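Local coordinates for formate dehydrogenase (Staphylococcus aureus, PDB 6TTB), which probably catalyses the NAD-dependent oxidation of formate to carbon dioxide, with the dinucleotide cofactor held in a Rossmann-type domain, at residues E69-A74 / D81-D86; F194-I199 / Q223-S228; T213-D218 / S238-I243. All blocks are in the same frame, centred on the assembly; numbering follows the deposited sequence.

How the contacts relate
Contact 1 belongs to the smaller parallel sheet in the N-terminal part of the chain, whereas contacts 2 and 3 both belong to the NAD-binding Rossmann domain. The centres of contacts 1 and 2 are 42 Å apart and those of contacts 1 and 3 are 46 Å apart, on opposite sides of the chain's centre. Contacts 2 and 3 interleave along the chain, their centres 11 Å apart, and Gly195 N of contact 2 comes within 2.7 Å of Tyr217 O of contact 3, a probable hydrogen bond that continues the pairing of strands 190-194 and 213-217 just past the end of the first. They share the cofactor: 194-199 meets its adenine and diphosphate, 213-218 its adenine and adenosine ribose.

Contact 1: E69-A74 / D81-D86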
loop_
_atom_site.group_PDB
_atom_site.type_symbol
_atom_site.label_atom_id
_atom_site.label_comp_id
_atom_site.label_asym_id
_atom_site.label_seq_id
_atom_site.Cartn_x
_atom_site.Cartn_y
_atom_site.Cartn_z
ATOM N N GLU A 69 37.582 -18.682 -12.080
ATOM C CA GLU A 69 37.103 -18.008 -13.274
ATOM C C GLU A 69 35.698 -17.530 -12.974
ATOM O O GLU A 69 34.915 -18.270 -12.416
ATOM C CB GLU A 69 37.130 -18.932 -14.507
ATOM C CG GLU A 69 37.026 -18.172 -15.834
ATOM C CD GLU A 69 36.670 -18.956 -17.110
ATOM O OE1 GLU A 69 37.252 -20.056 -17.370
ATOM O OE2 GLU A 69 35.870 -18.439 -17.891
ATOM N N PHE A 70 35.385 -16.295 -13.377
ATOM C CA PHE A 70 34.048 -15.742 -13.162
ATOM C C PHE A 70 33.432 -15.275 -14.475
ATOM O O PHE A 70 33.915 -14.358 -15.104
ATOM C CB PHE A 70 34.079 -14.620 -12.116
ATOM C CG PHE A 70 32.746 -14.003 -11.872
ATOM C CD1 PHE A 70 31.616 -14.794 -11.773
ATOM C CD2 PHE A 70 32.603 -12.621 -11.807
ATOM C CE1 PHE A 70 30.363 -14.223 -11.588
ATOM C CE2 PHE A 70 31.358 -12.038 -11.614
ATOM C CZ PHE A 70 30.231 -12.845 -11.536
ATOM N N ILE A 71 32.292 -15.846 -14.804
ATOM C CA ILE A 71 31.631 -15.511 -16.047
ATOM C C ILE A 71 30.244 -14.947 -15.746
ATOM O O ILE A 71 29.346 -15.676 -15.286
ATOM C CB ILE A 71 31.517 -16.752 -16.896
ATOM C CG1 ILE A 71 32.863 -17.122 -17.515
ATOM C CG2 ILE A 71 30.408 -16.585 -17.928
ATOM C CD1 ILE A 71 32.903 -16.891 -19.019
ATOM N N ILE A 72 30.058 -13.652 -16.006
ATOM C CA ILE A 72 28.711 -13.147 -15.954
ATOM C C ILE A 72 28.101 -13.266 -17.340
ATOM O O ILE A 72 28.765 -12.980 -18.314
ATOM C CB ILE A 72 28.616 -11.740 -15.341
ATOM C CG1 ILE A 72 27.612 -10.867 -16.091
ATOM C CG2 ILE A 72 29.983 -11.101 -15.210
ATOM N N LEU A 73 26.927 -13.912 -17.394
ATOM C CA LEU A 73 26.124 -14.030 -18.591
ATOM C C LEU A 73 25.156 -12.860 -18.581
ATOM O O LEU A 73 24.303 -12.721 -17.675
ATOM C CB LEU A 73 25.370 -15.372 -18.597
ATOM C CG LEU A 73 26.199 -16.609 -18.243
ATOM C CD1 LEU A 73 25.341 -17.867 -18.133
ATOM C CD2 LEU A 73 27.307 -16.812 -19.261
ATOM N N ALA A 74 25.432 -11.929 -19.483
ATOM C CA ALA A 74 24.392 -11.356 -20.302
ATOM C C ALA A 74 24.135 -12.338 -21.452
ATOM O O ALA A 74 24.712 -12.183 -22.527
ATOM C CB ALA A 74 24.808 -9.958 -20.775
ATOM N N ASP A 81 24.397 -22.069 -22.676
ATOM C CA ASP A 81 24.727 -23.392 -23.183
ATOM C C ASP A 81 26.252 -23.581 -23.304
ATOM O O ASP A 81 26.754 -24.665 -23.050
ATOM C CB ASP A 81 23.904 -23.730 -24.432
ATOM N N LYS A 82 26.998 -22.520 -23.675
ATOM C CA LYS A 82 28.423 -22.689 -23.947
ATOM C C LYS A 82 29.218 -22.679 -22.632
ATOM O O LYS A 82 30.405 -22.478 -22.623
ATOM C CB LYS A 82 28.906 -21.583 -24.894
ATOM N N HIS A 83 28.569 -22.898 -21.495
ATOM C CA HIS A 83 29.313 -22.899 -20.244
ATOM C C HIS A 83 28.967 -24.162 -19.458
ATOM O O HIS A 83 29.720 -24.628 -18.572
ATOM C CB HIS A 83 29.074 -21.592 -19.491
ATOM C CG HIS A 83 29.875 -20.449 -20.034
ATOM N ND1 HIS A 83 31.263 -20.349 -19.834
ATOM C CD2 HIS A 83 29.519 -19.361 -20.769
ATOM C CE1 HIS A 83 31.719 -19.267 -20.444
ATOM N NE2 HIS A 83 30.666 -18.645 -21.029
ATOM N N LEU A 84 27.854 -24.750 -19.859
ATOM C CA LEU A 84 27.364 -25.956 -19.268
ATOM C C LEU A 84 28.479 -27.024 -19.185
ATOM O O LEU A 84 28.495 -27.842 -18.239
ATOM C CB LEU A 84 26.252 -26.373 -20.212
ATOM C CG LEU A 84 24.840 -26.309 -19.649
ATOM C CD1 LEU A 84 24.754 -25.436 -18.398
ATOM C CD2 LEU A 84 23.865 -25.898 -20.703
ATOM N N PRO A 85 29.346 -27.185 -20.251
ATOM C CA PRO A 85 30.393 -28.217 -20.247
ATOM C C PRO A 85 31.383 -28.106 -19.113
ATOM O O PRO A 85 32.117 -29.068 -18.853
ATOM C CB PRO A 85 31.134 -28.017 -21.570
ATOM C CG PRO A 85 30.048 -27.486 -22.473
ATOM C CD PRO A 85 29.206 -26.570 -21.591
ATOM N N ASP A 86 31.436 -26.927 -18.457
ATOM C CA ASP A 86 32.569 -26.668 -17.584
ATOM C C ASP A 86 32.195 -25.824 -16.370
ATOM O O ASP A 86 32.907 -25.814 -15.383
ATOM C CB ASP A 86 33.812 -26.210 -18.342
ATOM C CG ASP A 86 33.515 -25.267 -19.499
ATOM O OD1 ASP A 86 32.317 -24.914 -19.667
ATOM O OD2 ASP A 86 34.494 -24.836 -20.190
#
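His83 O takes a hydrogen bond from Asp86 N (2.9 Å), a bond that turns the chain at 83-86; the imidazole of the same His83 packs on Ile71 and Leu73. Across the contact itself there is no polar bond; the ring of His83 meets two aliphatic side chains of the strand. Ile71 comes from the opposite direction and lays its CG2 methyl over one face of the imidazole, toward the rim, in a CH-pi contact, 3.9 Å from CG2 to the ring centroid and 19° off the ring normal. Leu73 passes alongside and reaches the ring obliquely, its CD2 methyl 3.7 Å from His83 CD2. With chi1 at -78°, CG of His83 is anti to its own carbonyl carbon, which sends the ring out from the loop to the strand.

Ile71 and Leu73 alternate with Phe70 and Ile72, which point to the other side of the sheet; Phe70 packs on helix 59-64. Strand 69-73 is outermost within this chain in a parallel sheet of flavodoxin-like strand order, bonded along its backbone to strand 34-38. The loop carrying His83 leads on to strand 89-92, and Asp86 forms a salt bridge with Lys34, tying the loop to strand 34-38.

Contact 2: F194-I199 / Q223-S228; sequences FGFGRI and QDHKLS. With NAD (nicotinamide-adenine-dinucleotide), chain C.
The phenyl ring of Phe196, in the glycine-rich turn of a Rossmann fold, presents its edge to one face of the His225 imidazole, in an offset edge-to-face (T-shaped) pair with centroids 5.2 Å apart and planes at 85°. The leading atoms are CE2 and CZ: Phe196 CE2 lies 3.5 Å from His225 CD2, and CZ stands over the imidazole toward its rim. Phe196 also stacks with the ring of His216. A second aromatic, Phe194, turns one face to the cofactor, where C2A of the adenine lies above it, while Phe233 meets the same side chain with its ring plane inclined.

Phe194 ends the first strand, 190-194, and the turn hands over to helix 198-207. Gly195 and Gly197 fit the GxGxxG pattern. Gly195 takes backbone angles that suit glycine (phi 103°), and at Gly197, the N-cap residue, the lack of a side chain lets O5B of NAD come close to the backbone. The first two amides of the helix then bind the diphosphate nearly straight: Arg198 N donates to O2A (2.6 Å) and Ile199 N to O2N (2.8 Å), so that each phosphate receives a backbone N-H from the helix start, where the helix dipole probably adds to the attraction.

Phe196 has its CG anti to the backbone N (chi1 -157°), which carries the ring from the turn toward the loop 223-228. That loop is closed on itself by a backbone bond from His225 N to Ser228 O (2.7 Å). Ser228 meets the phenyl ring obliquely through its methylene, with CB 3.9 Å from Phe196 CZ, while its hydroxyl OG is hydrogen-bonded to ND1 of His216.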
loop_
_atom_site.group_PDB
_atom_site.type_symbol
_atom_site.label_atom_id
_atom_site.label_comp_id
_atom_site.label_asym_id
_atom_site.label_seq_id
_atom_site.Cartn_x
_atom_site.Cartn_y
_atom_site.Cartn_z
ATOM N N PHE A 194 -1.851 -17.101 5.553
ATOM C CA PHE A 194 -1.613 -18.466 5.156
ATOM C C PHE A 194 -0.123 -18.747 5.199
ATOM O O PHE A 194 0.601 -18.356 4.308
ATOM C CB PHE A 194 -2.095 -18.655 3.747
ATOM C CG PHE A 194 -1.912 -20.050 3.230
ATOM C CD1 PHE A 194 -2.689 -21.109 3.727
ATOM C CD2 PHE A 194 -0.992 -20.309 2.217
ATOM C CE1 PHE A 194 -2.514 -22.395 3.237
ATOM C CE2 PHE A 194 -0.867 -21.574 1.668
ATOM C CZ PHE A 194 -1.582 -22.626 2.216
ATOM N N GLY A 195 0.339 -19.417 6.270
ATOM C CA GLY A 195 1.735 -19.799 6.385
ATOM C C GLY A 195 2.458 -18.888 7.338
ATOM O O GLY A 195 2.755 -17.735 7.029
ATOM N N PHE A 196 2.632 -19.396 8.543
ATOM C CA PHE A 196 2.942 -18.561 9.678
ATOM C C PHE A 196 4.356 -18.898 10.069
ATOM O O PHE A 196 4.606 -19.276 11.173
ATOM C CB PHE A 196 1.899 -18.779 10.789
ATOM C CG PHE A 196 1.776 -17.640 11.766
ATOM C CD1 PHE A 196 1.466 -16.369 11.332
ATOM C CD2 PHE A 196 1.937 -17.846 13.136
ATOM C CE1 PHE A 196 1.383 -15.312 12.242
ATOM C CE2 PHE A 196 1.847 -16.800 14.046
ATOM C CZ PHE A 196 1.574 -15.526 13.594
ATOM N N GLY A 197 5.256 -18.822 9.102
ATOM C CA GLY A 197 6.673 -18.977 9.346
ATOM C C GLY A 197 7.306 -17.644 9.692
ATOM O O GLY A 197 6.659 -16.785 10.351
ATOM N N ARG A 198 8.558 -17.461 9.209
ATOM C CA ARG A 198 9.306 -16.236 9.448
ATOM C C ARG A 198 8.489 -15.048 8.929
ATOM O O ARG A 198 8.102 -14.175 9.711
ATOM C CB ARG A 198 10.742 -16.378 8.915
ATOM N N ILE A 199 8.136 -15.061 7.618
ATOM C CA ILE A 199 7.509 -13.896 7.007
ATOM C C ILE A 199 6.056 -13.795 7.471
ATOM O O ILE A 199 5.462 -12.708 7.574
ATOM C CB ILE A 199 7.610 -13.953 5.492
ATOM C CG1 ILE A 199 9.025 -14.206 5.059
ATOM C CG2 ILE A 199 7.086 -12.695 4.837
ATOM C CD1 ILE A 199 9.126 -14.495 3.537
ATOM N N GLN A 223 -0.617 -23.257 17.038
ATOM C CA GLN A 223 -1.043 -22.731 18.331
ATOM C C GLN A 223 -1.511 -21.277 18.147
ATOM O O GLN A 223 -1.100 -20.598 17.217
ATOM C CB GLN A 223 0.077 -22.894 19.381
ATOM N N ASP A 224 -2.359 -20.784 19.043
ATOM C CA ASP A 224 -2.629 -19.353 19.048
ATOM C C ASP A 224 -1.320 -18.604 19.290
ATOM O O ASP A 224 -0.398 -19.160 19.868
ATOM C CB ASP A 224 -3.781 -18.981 19.965
ATOM C CG ASP A 224 -5.031 -19.798 19.646
ATOM O OD1 ASP A 224 -5.346 -20.001 18.385
ATOM O OD2 ASP A 224 -5.645 -20.336 20.633
ATOM N N HIS A 225 -1.202 -17.384 18.740
ATOM C CA HIS A 225 -0.010 -16.563 18.929
ATOM C C HIS A 225 -0.454 -15.308 19.662
ATOM O O HIS A 225 -1.636 -14.996 19.644
ATOM C CB HIS A 225 0.618 -16.294 17.542
ATOM C CG HIS A 225 1.845 -15.426 17.501
ATOM N ND1 HIS A 225 1.804 -14.043 17.762
ATOM C CD2 HIS A 225 3.112 -15.697 17.107
ATOM C CE1 HIS A 225 3.016 -13.520 17.582
ATOM N NE2 HIS A 225 3.847 -14.517 17.197
ATOM N N LYS A 226 0.460 -14.649 20.377
ATOM C CA LYS A 226 0.194 -13.309 20.904
ATOM C C LYS A 226 -0.529 -12.428 19.866
ATOM O O LYS A 226 -1.293 -11.588 20.237
ATOM C CB LYS A 226 1.463 -12.633 21.455
ATOM N N LEU A 227 -0.376 -12.671 18.566
ATOM C CA LEU A 227 -0.765 -11.637 17.611
ATOM C C LEU A 227 -1.904 -12.139 16.718
ATOM O O LEU A 227 -2.733 -11.336 16.253
ATOM C CB LEU A 227 0.481 -11.252 16.796
ATOM C CG LEU A 227 0.932 -9.801 16.958
ATOM C CD1 LEU A 227 0.778 -9.323 18.395
ATOM C CD2 LEU A 227 2.328 -9.530 16.398
ATOM N N SER A 228 -1.969 -13.482 16.557
ATOM C CA SER A 228 -2.869 -14.158 15.616
ATOM C C SER A 228 -3.506 -15.370 16.280
ATOM O O SER A 228 -2.809 -16.173 16.944
ATOM C CB SER A 228 -2.110 -14.628 14.373
ATOM O OG SER A 228 -2.999 -15.064 13.335
HETATM P PA NAD C . 9.050 -20.137 6.330
HETATM O O1A NAD C . 9.540 -21.534 6.151
HETATM O O2A NAD C . 9.450 -19.299 7.530
HETATM O O5B NAD C . 7.454 -20.075 6.113
HETATM C C5B NAD C . 6.727 -21.174 5.526
HETATM C C4B NAD C . 5.800 -21.733 6.576
HETATM O O4B NAD C . 4.610 -22.183 5.901
HETATM C C3B NAD C . 6.353 -22.933 7.383
HETATM O O3B NAD C . 6.702 -22.664 8.740
HETATM C C2B NAD C . 5.272 -24.017 7.288
HETATM O O2B NAD C . 4.850 -24.494 8.549
HETATM C C1B NAD C . 4.138 -23.374 6.476
HETATM N N9A NAD C . 3.602 -24.263 5.440
HETATM C C8A NAD C . 4.171 -25.446 4.987
HETATM N N7A NAD C . 3.392 -26.123 4.175
HETATM C C5A NAD C . 2.196 -25.406 4.157
HETATM C C6A NAD C . 0.937 -25.628 3.528
HETATM N N6A NAD C . 0.628 -26.706 2.829
HETATM N N1A NAD C . -0.058 -24.745 3.797
HETATM C C2A NAD C . 0.228 -23.670 4.548
HETATM N N3A NAD C . 1.372 -23.336 5.150
HETATM C C4A NAD C . 2.325 -24.247 4.927
HETATM O O3 NAD C . 9.468 -19.341 5.060
HETATM P PN NAD C . 9.395 -17.784 4.971
HETATM O O1N NAD C . 10.796 -17.287 5.217
HETATM O O2N NAD C . 8.282 -17.283 5.846
HETATM O O5D NAD C . 8.995 -17.609 3.411
HETATM C C5D NAD C . 7.587 -17.484 3.047
HETATM C C4D NAD C . 7.500 -17.663 1.571
HETATM O O4D NAD C . 7.788 -16.386 0.951
HETATM C C3D NAD C . 8.530 -18.686 1.035
HETATM O O3D NAD C . 7.922 -19.872 0.547
HETATM C C2D NAD C . 9.332 -17.914 -0.017
HETATM O O2D NAD C . 9.457 -18.542 -1.286
HETATM C C1D NAD C . 8.613 -16.587 -0.175
HETATM N N1N NAD C . 9.608 -15.507 -0.257
HETATM C C2N NAD C . 9.589 -14.617 -1.374
HETATM C C3N NAD C . 10.534 -13.570 -1.474
HETATM C C7N NAD C . 10.340 -12.447 -2.494
HETATM O O7N NAD C . 11.330 -11.836 -2.894
HETATM N N7N NAD C . 9.093 -12.140 -2.905
HETATM C C4N NAD C . 11.646 -13.581 -0.553
HETATM C C5N NAD C . 11.664 -14.492 0.525
HETATM C C6N NAD C . 10.651 -15.464 0.637
#

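Contact 3: T213-D218 / S238-I243; sequences TLQHYD and SSSDAI. With NAD (nicotinamide-adenine-dinucleotide), chain C.
Strand 213-217 passes the C-terminal end of helix 233-239 at a CA separation of 7.8 Å between Gln215 and Ser240, the residue at which the chain leaves helical geometry and turns toward strand 242-245. The helix belongs to the crossover of the Rossmann fold that returns from the outer strand 229-230 to the other side of strand 190-194.

Gln215 bridges the gap. Its chain is extended beyond CG (chi2 170°), which brings the amide to the helix end, where NE2 donates to Ser239 OG over 3.0 Å at an N-H...O angle of 152°. The hydroxyl oxygen lies almost in the amide plane, and it is also hydrogen-bonded to the backbone O of Glu235, so the serine links the strand to the preceding helical turn. OE1 of the same amide is 3.2 Å from Ser240 OG, a hydroxyl that is hydrogen-bonded to Leu236 O. Leu236 also touches the side chain of Gln215.

Toward its C-terminal end the strand reaches the cofactor. Tyr217 meets the adenine with a ring edge, CE1 lying 3.6 Å from C2A of NAD. Asp218, just past the strand, accepts from the ribose hydroxyl O3B through OD2 (3.1 Å), though the carboxylate's place against the neighbouring hydroxyl O2B is less sure. OD2 also receives Phe196 N of the glycine-rich turn, and OD1 Ile220 N; these amides help to orient the carboxylate. An acid at the end of the second Rossmann strand, facing the adenosine ribose, is consistent with a preference for NAD, since its charge would probably repel the 2'-phosphate of NADP.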
loop_
_atom_site.group_PDB
_atom_site.type_symbol
_atom_site.label_atom_id
_atom_site.label_comp_id
_atom_site.label_asym_id
_atom_site.label_seq_id
_atom_site.Cartn_x
_atom_site.Cartn_y
_atom_site.Cartn_z
ATOM N N THR A 213 -8.289 -7.922 13.179
ATOM C CA THR A 213 -8.175 -9.273 13.679
ATOM C C THR A 213 -7.292 -10.120 12.754
ATOM O O THR A 213 -7.540 -10.167 11.550
ATOM C CB THR A 213 -9.547 -9.905 13.854
ATOM O OG1 THR A 213 -10.095 -9.189 14.950
ATOM C CG2 THR A 213 -9.451 -11.365 14.214
ATOM N N LEU A 214 -6.252 -10.745 13.334
ATOM C CA LEU A 214 -5.385 -11.661 12.634
ATOM C C LEU A 214 -5.826 -13.089 12.906
ATOM O O LEU A 214 -5.939 -13.494 14.069
ATOM C CB LEU A 214 -3.973 -11.462 13.172
ATOM C CG LEU A 214 -3.422 -10.083 12.903
ATOM C CD1 LEU A 214 -1.918 -10.094 12.928
ATOM C CD2 LEU A 214 -3.910 -9.618 11.543
ATOM N N GLN A 215 -5.942 -13.880 11.827
ATOM C CA GLN A 215 -5.925 -15.335 11.890
ATOM C C GLN A 215 -4.772 -15.862 11.020
ATOM O O GLN A 215 -4.439 -15.289 10.011
ATOM C CB GLN A 215 -7.127 -15.881 11.144
ATOM C CG GLN A 215 -8.474 -15.509 11.693
ATOM C CD GLN A 215 -9.578 -15.894 10.738
ATOM O OE1 GLN A 215 -9.439 -15.777 9.544
ATOM N NE2 GLN A 215 -10.738 -16.226 11.275
ATOM N N HIS A 216 -4.235 -17.014 11.375
ATOM C CA HIS A 216 -3.295 -17.711 10.547
ATOM C C HIS A 216 -3.614 -19.183 10.493
ATOM O O HIS A 216 -4.271 -19.717 11.383
ATOM C CB HIS A 216 -1.926 -17.563 11.091
ATOM C CG HIS A 216 -1.747 -18.256 12.382
ATOM N ND1 HIS A 216 -2.245 -17.745 13.557
ATOM C CD2 HIS A 216 -1.018 -19.349 12.705
ATOM C CE1 HIS A 216 -1.867 -18.519 14.545
ATOM N NE2 HIS A 216 -1.079 -19.486 14.051
ATOM N N TYR A 217 -3.154 -19.809 9.399
ATOM C CA TYR A 217 -3.025 -21.258 9.264
ATOM C C TYR A 217 -1.590 -21.604 8.878
ATOM O O TYR A 217 -0.984 -20.960 8.016
ATOM C CB TYR A 217 -3.973 -21.790 8.170
ATOM C CG TYR A 217 -3.700 -23.218 7.849
ATOM C CD1 TYR A 217 -2.558 -23.546 7.137
ATOM C CD2 TYR A 217 -4.469 -24.253 8.406
ATOM C CE1 TYR A 217 -2.174 -24.862 6.965
ATOM C CE2 TYR A 217 -4.122 -25.586 8.211
ATOM C CZ TYR A 217 -2.952 -25.879 7.508
ATOM O OH TYR A 217 -2.579 -27.148 7.213
ATOM N N ASP A 218 -1.052 -22.620 9.523
ATOM C CA ASP A 218 0.237 -23.201 9.162
ATOM C C ASP A 218 0.090 -24.657 9.525
ATOM O O ASP A 218 -0.681 -24.955 10.432
ATOM C CB ASP A 218 1.359 -22.528 9.960
ATOM C CG ASP A 218 2.764 -23.018 9.648
ATOM O OD1 ASP A 218 2.939 -24.260 9.635
ATOM O OD2 ASP A 218 3.714 -22.141 9.418
ATOM N N SER A 238 -12.627 -18.819 4.326
ATOM C CA SER A 238 -14.007 -18.328 4.235
ATOM C C SER A 238 -14.256 -17.124 5.125
ATOM O O SER A 238 -15.162 -16.373 4.840
ATOM C CB SER A 238 -15.028 -19.394 4.462
ATOM O OG SER A 238 -14.717 -20.105 5.620
ATOM N N SER A 239 -13.439 -16.922 6.170
ATOM C CA SER A 239 -13.740 -15.866 7.141
ATOM C C SER A 239 -12.870 -14.615 6.923
ATOM O O SER A 239 -13.209 -13.542 7.471
ATOM C CB SER A 239 -13.681 -16.341 8.584
ATOM O OG SER A 239 -12.376 -16.886 8.896
ATOM N N SER A 240 -11.765 -14.747 6.141
ATOM C CA SER A 240 -10.800 -13.646 6.017
ATOM C C SER A 240 -11.339 -12.547 5.125
ATOM O O SER A 240 -11.904 -12.845 4.069
ATOM C CB SER A 240 -9.437 -14.097 5.537
ATOM O OG SER A 240 -8.873 -15.081 6.425
ATOM N N ASP A 241 -11.165 -11.276 5.578
ATOM C CA ASP A 241 -11.444 -10.127 4.738
ATOM C C ASP A 241 -10.434 -10.064 3.619
ATOM O O ASP A 241 -10.789 -9.865 2.468
ATOM C CB ASP A 241 -11.502 -8.834 5.536
ATOM C CG ASP A 241 -12.750 -8.783 6.407
ATOM O OD1 ASP A 241 -13.837 -8.802 5.841
ATOM O OD2 ASP A 241 -12.611 -8.833 7.671
ATOM N N ALA A 242 -9.166 -10.299 3.934
ATOM C CA ALA A 242 -8.219 -10.570 2.859
ATOM C C ALA A 242 -7.185 -11.524 3.362
ATOM O O ALA A 242 -7.051 -11.678 4.567
ATOM C CB ALA A 242 -7.562 -9.323 2.397
ATOM N N ILE A 243 -6.425 -12.115 2.440
ATOM C CA ILE A 243 -5.481 -13.157 2.779
ATOM C C ILE A 243 -4.137 -12.835 2.159
ATOM O O ILE A 243 -4.033 -12.448 0.975
ATOM C CB ILE A 243 -5.993 -14.507 2.246
ATOM C CG1 ILE A 243 -7.203 -15.015 3.039
ATOM C CG2 ILE A 243 -4.890 -15.538 2.238
ATOM C CD1 ILE A 243 -8.016 -16.106 2.349
HETATM P PA NAD C . 9.050 -20.137 6.330
HETATM O O1A NAD C . 9.540 -21.534 6.151
HETATM O O2A NAD C . 9.450 -19.299 7.530
HETATM O O5B NAD C . 7.454 -20.075 6.113
HETATM C C5B NAD C . 6.727 -21.174 5.526
HETATM C C4B NAD C . 5.800 -21.733 6.576
HETATM O O4B NAD C . 4.610 -22.183 5.901
HETATM C C3B NAD C . 6.353 -22.933 7.383
HETATM O O3B NAD C . 6.702 -22.664 8.740
HETATM C C2B NAD C . 5.272 -24.017 7.288
HETATM O O2B NAD C . 4.850 -24.494 8.549
HETATM C C1B NAD C . 4.138 -23.374 6.476
HETATM N N9A NAD C . 3.602 -24.263 5.440
HETATM C C8A NAD C . 4.171 -25.446 4.987
HETATM N N7A NAD C . 3.392 -26.123 4.175
HETATM C C5A NAD C . 2.196 -25.406 4.157
HETATM C C6A NAD C . 0.937 -25.628 3.528
HETATM N N6A NAD C . 0.628 -26.706 2.829
HETATM N N1A NAD C . -0.058 -24.745 3.797
HETATM C C2A NAD C . 0.228 -23.670 4.548
HETATM N N3A NAD C . 1.372 -23.336 5.150
HETATM C C4A NAD C . 2.325 -24.247 4.927
HETATM O O3 NAD C . 9.468 -19.341 5.060
HETATM P PN NAD C . 9.395 -17.784 4.971
HETATM O O1N NAD C . 10.796 -17.287 5.217
HETATM O O2N NAD C . 8.282 -17.283 5.846
HETATM O O5D NAD C . 8.995 -17.609 3.411
HETATM C C5D NAD C . 7.587 -17.484 3.047
HETATM C C4D NAD C . 7.500 -17.663 1.571
HETATM O O4D NAD C . 7.788 -16.386 0.951
HETATM C C3D NAD C . 8.530 -18.686 1.035
HETATM O O3D NAD C . 7.922 -19.872 0.547
HETATM C C2D NAD C . 9.332 -17.914 -0.017
HETATM O O2D NAD C . 9.457 -18.542 -1.286
HETATM C C1D NAD C . 8.613 -16.587 -0.175
HETATM N N1N NAD C . 9.608 -15.507 -0.257
HETATM C C2N NAD C . 9.589 -14.617 -1.374
HETATM C C3N NAD C . 10.534 -13.570 -1.474
HETATM C C7N NAD C . 10.340 -12.447 -2.494
HETATM O O7N NAD C . 11.330 -11.836 -2.894
HETATM N N7N NAD C . 9.093 -12.140 -2.905
HETATM C C4N NAD C . 11.646 -13.581 -0.553
HETATM C C5N NAD C . 11.664 -14.492 0.525
HETATM C C6N NAD C . 10.651 -15.464 0.637
#